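Local coordinates for uncharacterized protein (PDB 3QFK) that is of unknown function but belongs to the metal-dependent calcineurin-like phosphoesterase family and carries a second domain of the 5'-nucleotidase C-terminal type, at residues I68-F73 with F104-N109; V25-G30 with H247-I252. All coordinates share one frame; numbering follows the deposited sequence.

Interaction 1: residues I68-F73 with F104-N109; sequences IDNGDF and FGTLGN. With MN (manganese (II) ion), chain C; ZN (zinc ion), chain B.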
loop_
_atom_site.group_PDB
_atom_site.type_symbol
_atom_site.label_atom_id
_atom_site.label_comp_id
_atom_site.label_asym_id
_atom_site.label_seq_id
_atom_site.Cartn_x
_atom_site.Cartn_y
_atom_site.Cartn_z
ATOM N N ILE A 68 -19.198 -2.730 3.814
ATOM C CA ILE A 68 -17.931 -3.301 4.277
ATOM C C ILE A 68 -16.707 -2.558 3.824
ATOM O O ILE A 68 -16.641 -2.187 2.649
ATOM C CB ILE A 68 -17.755 -4.697 3.611
ATOM C CG1 ILE A 68 -18.960 -5.589 3.929
ATOM C CG2 ILE A 68 -16.421 -5.323 4.018
ATOM C CD1 ILE A 68 -19.013 -6.856 3.128
ATOM N N ASP A 69 -15.744 -2.335 4.730
ATOM C CA ASP A 69 -14.460 -1.733 4.366
ATOM C C ASP A 69 -13.385 -2.841 4.478
ATOM O O ASP A 69 -13.221 -3.458 5.533
ATOM C CB ASP A 69 -14.117 -0.489 5.208
ATOM C CG ASP A 69 -12.700 0.058 4.911
ATOM O OD1 ASP A 69 -11.715 -0.540 5.420
ATOM O OD2 ASP A 69 -12.557 1.108 4.223
ATOM N N ASN A 70 -12.614 -3.051 3.424
ATOM C CA ASN A 70 -11.684 -4.188 3.407
ATOM C C ASN A 70 -10.201 -3.902 3.665
ATOM O O ASN A 70 -9.319 -4.579 3.109
ATOM C CB ASN A 70 -11.885 -4.967 2.100
ATOM C CG ASN A 70 -11.241 -6.350 2.123
ATOM O OD1 ASN A 70 -11.270 -7.060 3.145
ATOM N ND2 ASN A 70 -10.670 -6.751 0.984
ATOM N N GLY A 71 -9.906 -2.932 4.525
ATOM C CA GLY A 71 -8.519 -2.669 4.933
ATOM C C GLY A 71 -7.751 -1.572 4.217
ATOM O O GLY A 71 -8.147 -1.113 3.155
ATOM N N ASP A 72 -6.614 -1.202 4.800
ATOM C CA ASP A 72 -5.790 -0.103 4.297
ATOM C C ASP A 72 -6.602 1.198 4.310
ATOM O O ASP A 72 -6.686 1.898 3.306
ATOM C CB ASP A 72 -5.189 -0.419 2.929
ATOM C CG ASP A 72 -3.898 -1.191 3.042
ATOM O OD1 ASP A 72 -3.552 -1.600 4.167
ATOM O OD2 ASP A 72 -3.205 -1.353 2.038
ATOM N N PHE A 73 -7.186 1.498 5.473
ATOM C CA PHE A 73 -8.006 2.685 5.658
ATOM C C PHE A 73 -7.352 3.753 6.543
ATOM O O PHE A 73 -7.768 4.914 6.540
ATOM C CB PHE A 73 -9.374 2.292 6.287
ATOM C CG PHE A 73 -9.278 1.751 7.706
ATOM C CD1 PHE A 73 -9.266 2.617 8.797
ATOM C CD2 PHE A 73 -9.182 0.395 7.941
ATOM C CE1 PHE A 73 -9.172 2.122 10.110
ATOM C CE2 PHE A 73 -9.104 -0.109 9.251
ATOM C CZ PHE A 73 -9.081 0.769 10.328
ATOM N N PHE A 104 -19.045 -3.924 9.024
ATOM C CA PHE A 104 -17.777 -4.497 9.470
ATOM C C PHE A 104 -16.662 -4.249 8.473
ATOM O O PHE A 104 -16.900 -3.821 7.338
ATOM C CB PHE A 104 -17.896 -6.000 9.729
ATOM C CG PHE A 104 -18.343 -6.790 8.548
ATOM C CD1 PHE A 104 -17.430 -7.257 7.627
ATOM C CD2 PHE A 104 -19.671 -7.087 8.370
ATOM C CE1 PHE A 104 -17.841 -7.996 6.536
ATOM C CE2 PHE A 104 -20.099 -7.828 7.280
ATOM C CZ PHE A 104 -19.178 -8.282 6.361
ATOM N N GLY A 105 -15.438 -4.489 8.925
ATOM C CA GLY A 105 -14.282 -4.326 8.081
ATOM C C GLY A 105 -13.195 -5.308 8.449
ATOM O O GLY A 105 -13.391 -6.190 9.300
ATOM N N THR A 106 -12.062 -5.168 7.765
ATOM C CA THR A 106 -10.893 -5.979 8.000
ATOM C C THR A 106 -9.646 -5.085 8.171
ATOM O O THR A 106 -9.691 -3.861 7.966
ATOM C CB THR A 106 -10.630 -6.929 6.828
ATOM O OG1 THR A 106 -10.290 -6.165 5.683
ATOM C CG2 THR A 106 -11.862 -7.789 6.515
ATOM N N LEU A 107 -8.546 -5.709 8.566
ATOM C CA LEU A 107 -7.296 -5.026 8.732
ATOM C C LEU A 107 -6.435 -5.209 7.519
ATOM O O LEU A 107 -6.240 -6.336 7.043
ATOM C CB LEU A 107 -6.517 -5.595 9.923
ATOM C CG LEU A 107 -7.066 -5.367 11.330
ATOM C CD1 LEU A 107 -6.214 -6.150 12.338
ATOM C CD2 LEU A 107 -7.063 -3.889 11.629
ATOM N N GLY A 108 -5.891 -4.108 7.027
ATOM C CA GLY A 108 -4.911 -4.159 5.932
ATOM C C GLY A 108 -3.513 -4.024 6.519
ATOM O O GLY A 108 -3.374 -3.728 7.702
ATOM N N ASN A 109 -2.456 -4.268 5.717
ATOM C CA ASN A 109 -1.090 -4.121 6.230
ATOM C C ASN A 109 -0.772 -2.701 6.721
ATOM O O ASN A 109 -0.009 -2.525 7.682
ATOM C CB ASN A 109 -0.018 -4.554 5.204
ATOM C CG ASN A 109 -0.201 -3.890 3.851
ATOM O OD1 ASN A 109 -1.264 -4.014 3.233
ATOM N ND2 ASN A 109 0.843 -3.212 3.366
HETATM MN MN MN C . -2.539 -3.606 1.546
HETATM ZN ZN ZN B . -3.402 -0.691 -0.142
HETATM O O HOH W 1 -11.754 -1.865 7.733
HETATM O O HOH W 2 -1.055 -0.152 -0.283
HETATM O O HOH W 3 -2.107 -2.591 -0.669
#

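Interaction 2: residues V25-G30 with H247-I252; sequences VSDVHG and HQHRQI. With ZN (zinc ion), chain B; MN (manganese (II) ion), chain C.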
loop_
_atom_site.group_PDB
_atom_site.type_symbol
_atom_site.label_atom_id
_atom_site.label_comp_id
_atom_site.label_asym_id
_atom_site.label_seq_id
_atom_site.Cartn_x
_atom_site.Cartn_y
_atom_site.Cartn_z
ATOM N N VAL A 25 -15.827 -1.348 -0.077
ATOM C CA VAL A 25 -14.772 -0.451 -0.461
ATOM C C VAL A 25 -13.507 -1.065 0.116
ATOM O O VAL A 25 -13.553 -1.835 1.087
ATOM C CB VAL A 25 -14.957 1.008 -0.036
ATOM C CG1 VAL A 25 -16.134 1.610 -0.829
ATOM C CG2 VAL A 25 -15.102 1.162 1.503
ATOM N N SER A 26 -12.394 -0.809 -0.536
ATOM C CA SER A 26 -11.134 -1.326 -0.059
ATOM C C SER A 26 -10.030 -0.365 -0.396
ATOM O O SER A 26 -10.133 0.414 -1.335
ATOM C CB SER A 26 -10.829 -2.681 -0.704
ATOM O OG SER A 26 -9.637 -3.237 -0.168
ATOM N N ASP A 27 -8.983 -0.401 0.405
ATOM C CA ASP A 27 -7.824 0.418 0.181
ATOM C C ASP A 27 -8.153 1.895 -0.077
ATOM O O ASP A 27 -7.627 2.517 -1.007
ATOM C CB ASP A 27 -7.003 -0.164 -0.966
ATOM C CG ASP A 27 -6.506 -1.555 -0.677
ATOM O OD1 ASP A 27 -5.370 -1.674 -0.197
ATOM O OD2 ASP A 27 -7.241 -2.541 -0.901
ATOM N N VAL A 28 -9.047 2.432 0.746
ATOM C CA VAL A 28 -9.432 3.823 0.676
ATOM C C VAL A 28 -8.247 4.714 0.981
ATOM O O VAL A 28 -8.105 5.802 0.402
ATOM C CB VAL A 28 -10.615 4.107 1.601
ATOM C CG1 VAL A 28 -10.936 5.590 1.595
ATOM C CG2 VAL A 28 -11.793 3.271 1.132
ATOM N N HIS A 29 -7.397 4.249 1.890
ATOM C CA HIS A 29 -6.145 4.918 2.209
ATOM C C HIS A 29 -6.239 6.374 2.702
ATOM O O HIS A 29 -5.339 7.170 2.470
ATOM C CB HIS A 29 -5.169 4.814 1.006
ATOM C CG HIS A 29 -4.448 3.497 0.916
ATOM N ND1 HIS A 29 -3.508 3.107 1.851
ATOM C CD2 HIS A 29 -4.512 2.494 0.007
ATOM C CE1 HIS A 29 -3.041 1.912 1.530
ATOM N NE2 HIS A 29 -3.634 1.513 0.418
ATOM N N GLY A 30 -7.328 6.710 3.386
ATOM C CA GLY A 30 -7.528 8.062 3.896
ATOM C C GLY A 30 -7.904 9.068 2.806
ATOM O O GLY A 30 -7.811 10.294 3.015
ATOM N N HIS A 247 -5.849 -5.193 -1.287
ATOM C CA HIS A 247 -4.383 -5.183 -1.232
ATOM C C HIS A 247 -3.628 -4.868 -2.537
ATOM O O HIS A 247 -2.691 -4.086 -2.527
ATOM C CB HIS A 247 -3.855 -6.510 -0.636
ATOM C CG HIS A 247 -2.374 -6.529 -0.426
ATOM N ND1 HIS A 247 -1.743 -5.657 0.434
ATOM C CD2 HIS A 247 -1.401 -7.323 -0.941
ATOM C CE1 HIS A 247 -0.444 -5.893 0.426
ATOM N NE2 HIS A 247 -0.208 -6.908 -0.397
ATOM N N GLN A 248 -4.043 -5.481 -3.631
ATOM C CA GLN A 248 -3.383 -5.313 -4.915
ATOM C C GLN A 248 -3.880 -4.122 -5.703
ATOM O O GLN A 248 -3.306 -3.809 -6.738
ATOM C CB GLN A 248 -3.547 -6.576 -5.746
ATOM C CG GLN A 248 -2.735 -7.772 -5.243
ATOM C CD GLN A 248 -2.997 -8.998 -6.096
ATOM O OE1 GLN A 248 -4.144 -9.287 -6.441
ATOM N NE2 GLN A 248 -1.944 -9.707 -6.460
ATOM N N HIS A 249 -4.949 -3.470 -5.234
ATOM C CA HIS A 249 -5.471 -2.273 -5.890
ATOM C C HIS A 249 -6.001 -2.537 -7.300
ATOM O O HIS A 249 -6.029 -1.635 -8.132
ATOM C CB HIS A 249 -4.371 -1.199 -5.956
ATOM C CG HIS A 249 -3.922 -0.707 -4.618
ATOM N ND1 HIS A 249 -3.137 0.421 -4.468
ATOM C CD2 HIS A 249 -4.229 -1.120 -3.362
ATOM C CE1 HIS A 249 -2.906 0.624 -3.180
ATOM N NE2 HIS A 249 -3.566 -0.291 -2.488
ATOM N N ARG A 250 -6.434 -3.755 -7.569
ATOM C CA ARG A 250 -6.965 -4.101 -8.894
ATOM C C ARG A 250 -8.480 -3.959 -8.889
ATOM O O ARG A 250 -9.101 -3.952 -7.819
ATOM C CB ARG A 250 -6.616 -5.552 -9.217
ATOM C CG ARG A 250 -5.128 -5.828 -9.177
ATOM C CD ARG A 250 -4.818 -7.316 -9.049
ATOM N NE ARG A 250 -5.137 -8.093 -10.238
ATOM C CZ ARG A 250 -4.934 -9.407 -10.344
ATOM N NH1 ARG A 250 -4.454 -10.101 -9.319
ATOM N NH2 ARG A 250 -5.227 -10.042 -11.476
ATOM N N GLN A 251 -9.052 -3.838 -10.080
ATOM C CA GLN A 251 -10.501 -3.765 -10.267
ATOM C C GLN A 251 -10.928 -5.104 -10.853
ATOM O O GLN A 251 -10.619 -5.400 -11.980
ATOM C CB GLN A 251 -10.878 -2.585 -11.160
ATOM C CG GLN A 251 -10.671 -1.252 -10.440
ATOM C CD GLN A 251 -11.125 -0.051 -11.237
ATOM O OE1 GLN A 251 -11.919 -0.165 -12.176
ATOM N NE2 GLN A 251 -10.640 1.121 -10.849
ATOM N N ILE A 252 -11.525 -5.949 -10.006
ATOM C CA ILE A 252 -11.955 -7.298 -10.369
ATOM C C ILE A 252 -13.370 -7.518 -9.879
ATOM O O ILE A 252 -13.698 -7.167 -8.747
ATOM C CB ILE A 252 -11.058 -8.364 -9.693
ATOM C CG1 ILE A 252 -9.632 -8.305 -10.263
ATOM C CG2 ILE A 252 -11.627 -9.781 -9.907
ATOM C CD1 ILE A 252 -8.669 -9.235 -9.592
HETATM ZN ZN ZN B . -3.402 -0.691 -0.142
HETATM MN MN MN C . -2.539 -3.606 1.546
HETATM O O HOH W 4 -7.643 -3.397 -3.597
HETATM O O HOH W 3 -2.107 -2.591 -0.669
HETATM O O HOH W 2 -1.055 -0.152 -0.283
#

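Interaction 1: residues I68-F73 with F104-N109
I68 and F104 lie side by side and point the same way from two neighbouring parallel strands. CG1 of I68 sits 4.0 Å from the centroid of the F104 ring, 29° off its normal, which makes this a CH-pi contact over the face, while CD1 reaches on to CZ. F104 holds its ring there by setting CG between its own backbone N and carbonyl carbon (chi1 58°). Beside it the N-H of D69 meets F104 O at 3.2 Å and pairs the strands.

T106 OG1 donates to N70 OD1 at 2.9 Å. The donor lies 44° out of the amide plane, off the lone-pair directions, and the two side chains run at a slant to one another. D69 OD1 accepts from G71 N, closing an Asx turn, and also accepts a hydrogen bond from water 1, which donates to T106 O as well; D69 has a further partner in Y97.

Beyond G71 and G108, whose backbones run close together, both segments reach the metals. D72 OD2 spans both ions, 2.4 Å from manganese and 2.3 Å from zinc, whereas N109 OD1 binds manganese alone. The strongest polar partner of D72 outside the two segments is H110. These adjacent GD and GN loops that follow parallel strands, with a bridging aspartate and an asparagine, supply part of the dinuclear metal site of calcineurin-like phosphoesterases.

Interaction 2: residues V25-G30 with H247-I252
D27 OD2 is gripped by three donors. The hydroxyl of S26 gives the shortest bond, OG to OD2 at 2.6 Å; the backbone N-H of H247 reaches the same OD2 at 3.0 Å with an N-H...O angle of 152°, and water 4 donates as well. S26 OG and H247 N arrive from opposite faces of the carboxylate plane, the latter on the syn side, so together they should restrict rotation of the group. This is the DxH motif of the calcineurin-like phosphoesterases meeting the GHxH motif, two loops that supply metal ligands from distant parts of the sequence.

With OD2 so engaged, the other oxygen is turned to the metal: D27 OD1 lies 2.2 Å from zinc. H29 NE2 and H249 NE2 join it as ligands, and D72 and two waters complete the shell. D27, H29 and H249 come close because they share the ion; no hydrogen bond joins them. D27 OD1 lies in the plane of the H249 ring, at its edge, and the imidazoles of H29 and H249 meet rim to rim with planes at 70°, neither stacked on the other. H29 ND1 is hydrogen-bonded to Q75 O, which should fix the rotation of the ring.

H247 faces the second ion. Its CB points away from the 25-30 loop even as its backbone N-H holds D27, and with CG anti to the backbone N (chi1 -175°) ND1 is brought to manganese. NE2 of that ring is hydrogen-bonded to E226, an acidic partner that may make the imidazole a stronger electron donor. Both ring nitrogens are thus engaged, NE2 by E226 OE1 and H247 ND1 by manganese at 2.5 Å.

Interactions 1 and 2 have centres 9 Å apart and meet in one dinuclear centre, sharing zinc, manganese and two waters. Along the chain the order is 25-30, 68-73, 104-109, 247-252, so interaction 1 is nested inside the loop that interaction 2 closes. Strands 19-25, 64-69 and 104-105 are adjacent and parallel in one sheet, and three of the loops follow them; the fourth leads into strand 251-256 of a second sheet. Direct bonds probably join the contacts, N70 N to V25 O and D72 O to H29 N, each 2.8 Å. The metal site therefore lies where both sheets of the phosphoesterase domain deliver their loops.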